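Local coordinates for vesicular integral-membrane protein VIP36 (Canis lupus familiaris, PDB 2DUR), which is a calcium-dependent intracellular lectin that binds high-mannose glycans and helps transport and sort the glycoproteins carrying them in the early secretory pathway, at residues Pro98-Lys103 / Ala110-Thr115. Numbering follows the deposited sequence.
Sequences PVFGSK and AIFLDT. With CA (calcium ion), chain E.
The ring of Phe100 touches both Phe112 and the calcium ligand Asp114, two neighbours on the same side of one strand. Its CE2 and CD2 atoms meet Phe112, with CE2 of Phe100 3.5 Å from CD1 of Phe112; the centroids lie 5.3 Å apart and the planes are inclined at 36°, an oblique pairing. CG of Asp114 lies at the ring edge, near its plane, CZ of Phe100 being 3.9 Å away, and the carboxylate plane is turned 74° from that of the ring. Val99 adds a methyl: CG1, anti to the backbone N (chi1 -170°), comes within 3.5 Å of CE1 of Phe112. The contact is buried, and no hydrogen bond joins the two segments. CB and CG of Asp114 both lie against CZ of Phe100, while its OD1 and OD2 each bind the calcium at 2.5 Å. Two waters, Tyr116 O, Asn118 and Asp145 complete the site, next to the glycan pocket. Phe100 is presented by a type I' turn from Val99 to Ser102, closed by paired backbone bonds between those two residues, and its carbonyl is bound by Ser208 OG. Tyr140 meets both phenylalanine rings. In this L-type lectin domain, a concanavalin-like beta sandwich, the turn packs through Val99 and Phe100 against strand 109-114, which runs antiparallel between strands 84-90 and 128-135; on its other side, Ile111 and Leu113 pack on strand 165-172 of the second sheet.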
ATOM      1  N   PRO A  98      -3.557  -3.938  13.988  1.00 20.02           N
ATOM      2  CA  PRO A  98      -4.635  -2.962  13.934  1.00 19.80           C
ATOM      3  C   PRO A  98      -4.524  -1.936  12.801  1.00 19.23           C
ATOM      4  O   PRO A  98      -5.417  -1.097  12.635  1.00 19.21           O
ATOM      5  CB  PRO A  98      -4.494  -2.249  15.286  1.00 19.63           C
ATOM      6  CG  PRO A  98      -2.985  -2.255  15.542  1.00 20.51           C
ATOM      7  CD  PRO A  98      -2.533  -3.599  15.003  1.00 19.91           C
ATOM      8  N   VAL A  99      -3.415  -1.968  12.062  1.00 18.53           N
ATOM      9  CA  VAL A  99      -3.194  -0.965  11.022  1.00 16.98           C
ATOM     10  C   VAL A  99      -3.679  -1.532   9.677  1.00 17.56           C
ATOM     11  O   VAL A  99      -2.926  -2.187   8.959  1.00 16.80           O
ATOM     12  CB  VAL A  99      -1.736  -0.485  10.948  1.00 17.38           C
ATOM     13  CG1 VAL A  99      -1.667   0.714  10.033  1.00 15.24           C
ATOM     14  CG2 VAL A  99      -1.225  -0.072  12.338  1.00 18.26           C
ATOM     15  N   PHE A 100      -4.957  -1.309   9.398  1.00 16.87           N
ATOM     16  CA  PHE A 100      -5.612  -1.948   8.239  1.00 17.30           C
ATOM     17  C   PHE A 100      -5.208  -3.407   8.091  1.00 18.31           C
ATOM     18  O   PHE A 100      -4.942  -3.885   6.981  1.00 17.91           O
ATOM     19  CB  PHE A 100      -5.300  -1.137   6.970  1.00 17.12           C
ATOM     20  CG  PHE A 100      -5.679   0.297   7.098  1.00 17.42           C
ATOM     21  CD1 PHE A 100      -7.001   0.705   6.932  1.00 17.94           C
ATOM     22  CD2 PHE A 100      -4.724   1.254   7.476  1.00 15.27           C
ATOM     23  CE1 PHE A 100      -7.380   2.038   7.080  1.00 16.96           C
ATOM     24  CE2 PHE A 100      -5.094   2.589   7.634  1.00 16.81           C
ATOM     25  CZ  PHE A 100      -6.408   3.000   7.436  1.00 17.57           C
ATOM     26  N   GLY A 101      -5.206  -4.139   9.199  1.00 18.69           N
ATOM     27  CA  GLY A 101      -4.931  -5.564   9.143  1.00 19.29           C
ATOM     28  C   GLY A 101      -3.528  -6.014   9.425  1.00 20.03           C
ATOM     29  O   GLY A 101      -3.325  -7.210   9.630  1.00 22.35           O
ATOM     30  N   SER A 102      -2.547  -5.090   9.474  1.00 18.31           N
ATOM     31  CA  SER A 102      -1.147  -5.428   9.671  1.00 17.95           C
ATOM     32  C   SER A 102      -0.563  -4.742  10.939  1.00 17.60           C
ATOM     33  O   SER A 102      -1.225  -3.891  11.549  1.00 17.71           O
ATOM     34  CB  SER A 102      -0.344  -4.990   8.438  1.00 18.09           C
ATOM     35  OG  SER A 102       0.999  -5.439   8.475  1.00 15.97           O
ATOM     36  N   LYS A 103       0.660  -5.106  11.293  1.00 17.93           N
ATOM     37  CA  LYS A 103       1.271  -4.673  12.568  1.00 18.90           C
ATOM     38  C   LYS A 103       1.491  -3.174  12.637  1.00 18.27           C
ATOM     39  O   LYS A 103       1.767  -2.512  11.628  1.00 17.47           O
ATOM     40  CB  LYS A 103       2.599  -5.414  12.840  1.00 18.82           C
ATOM     41  CG  LYS A 103       3.763  -4.975  11.985  1.00 20.39           C
ATOM     42  CD  LYS A 103       5.066  -5.797  12.190  1.00 21.28           C
ATOM     43  CE  LYS A 103       5.616  -5.684  13.611  1.00 27.21           C
ATOM     44  NZ  LYS A 103       6.161  -4.353  13.984  1.00 28.43           N
ATOM     45  N   ALA A 110       4.290   2.970   4.595  1.00 14.93           N
ATOM     46  CA  ALA A 110       2.864   2.627   4.432  1.00 14.26           C
ATOM     47  C   ALA A 110       2.181   3.645   3.561  1.00 15.46           C
ATOM     48  O   ALA A 110       2.454   4.841   3.664  1.00 15.53           O
ATOM     49  CB  ALA A 110       2.160   2.587   5.791  1.00 15.63           C
ATOM     50  N   ILE A 111       1.308   3.159   2.673  1.00 15.00           N
ATOM     51  CA  ILE A 111       0.376   4.008   1.967  1.00 15.85           C
ATOM     52  C   ILE A 111      -1.010   3.531   2.418  1.00 15.29           C
ATOM     53  O   ILE A 111      -1.403   2.371   2.183  1.00 15.90           O
ATOM     54  CB  ILE A 111       0.533   3.920   0.426  1.00 16.15           C
ATOM     55  CG1 ILE A 111       2.017   4.113   0.011  1.00 17.55           C
ATOM     56  CG2 ILE A 111      -0.418   4.920  -0.272  1.00 16.13           C
ATOM     57  CD1 ILE A 111       2.792   2.820  -0.155  1.00 20.11           C
ATOM     58  N   PHE A 112      -1.753   4.426   3.060  1.00 14.99           N
ATOM     59  CA  PHE A 112      -3.072   4.063   3.583  1.00 15.45           C
ATOM     60  C   PHE A 112      -4.152   4.613   2.681  1.00 16.21           C
ATOM     61  O   PHE A 112      -4.111   5.784   2.334  1.00 16.73           O
ATOM     62  CB  PHE A 112      -3.274   4.706   4.958  1.00 14.81           C
ATOM     63  CG  PHE A 112      -2.249   4.320   5.980  1.00 15.74           C
ATOM     64  CD1 PHE A 112      -1.903   2.984   6.187  1.00 15.71           C
ATOM     65  CD2 PHE A 112      -1.612   5.313   6.718  1.00 16.20           C
ATOM     66  CE1 PHE A 112      -0.958   2.629   7.166  1.00 16.95           C
ATOM     67  CE2 PHE A 112      -0.708   4.976   7.719  1.00 16.80           C
ATOM     68  CZ  PHE A 112      -0.358   3.644   7.920  1.00 15.13           C
ATOM     69  N   LEU A 113      -5.161   3.792   2.381  1.00 16.26           N
ATOM     70  CA  LEU A 113      -6.351   4.230   1.636  1.00 17.06           C
ATOM     71  C   LEU A 113      -7.490   4.079   2.655  1.00 17.05           C
ATOM     72  O   LEU A 113      -8.065   2.992   2.814  1.00 16.88           O
ATOM     73  CB  LEU A 113      -6.569   3.316   0.425  1.00 18.73           C
ATOM     74  CG  LEU A 113      -5.602   3.496  -0.750  1.00 19.72           C
ATOM     75  CD1 LEU A 113      -4.287   2.844  -0.433  1.00 21.64           C
ATOM     76  CD2 LEU A 113      -6.197   2.855  -2.001  1.00 21.62           C
ATOM     77  N   ASP A 114      -7.749   5.159   3.387  1.00 16.09           N
ATOM     78  CA  ASP A 114      -8.634   5.138   4.567  1.00 17.01           C
ATOM     79  C   ASP A 114     -10.019   5.626   4.139  1.00 17.17           C
ATOM     80  O   ASP A 114     -10.145   6.739   3.653  1.00 18.57           O
ATOM     81  CB  ASP A 114      -8.019   6.071   5.637  1.00 16.30           C
ATOM     82  CG  ASP A 114      -8.760   6.035   6.974  1.00 17.35           C
ATOM     83  OD1 ASP A 114      -8.212   6.550   7.991  1.00 16.96           O
ATOM     84  OD2 ASP A 114      -9.882   5.489   7.022  1.00 17.65           O
ATOM     85  N   THR A 115     -11.055   4.801   4.330  1.00 18.18           N
ATOM     86  CA  THR A 115     -12.387   5.123   3.849  1.00 18.30           C
ATOM     87  C   THR A 115     -13.363   5.596   4.929  1.00 19.79           C
ATOM     88  O   THR A 115     -14.495   5.937   4.628  1.00 21.07           O
ATOM     89  CB  THR A 115     -13.042   3.905   3.183  1.00 18.05           C
ATOM     90  OG1 THR A 115     -13.132   2.861   4.149  1.00 19.85           O
ATOM     91  CG2 THR A 115     -12.228   3.391   1.969  1.00 18.37           C
TER
HETATM   92 CA    CA E   1     -10.090   5.817   9.487  1.00 17.68          CA
HETATM   93  O   HOH W   1     -10.731   3.527   8.943  1.00 17.18           O
HETATM   94  O   HOH W   2      -8.129   5.068  10.737  1.00 17.67           O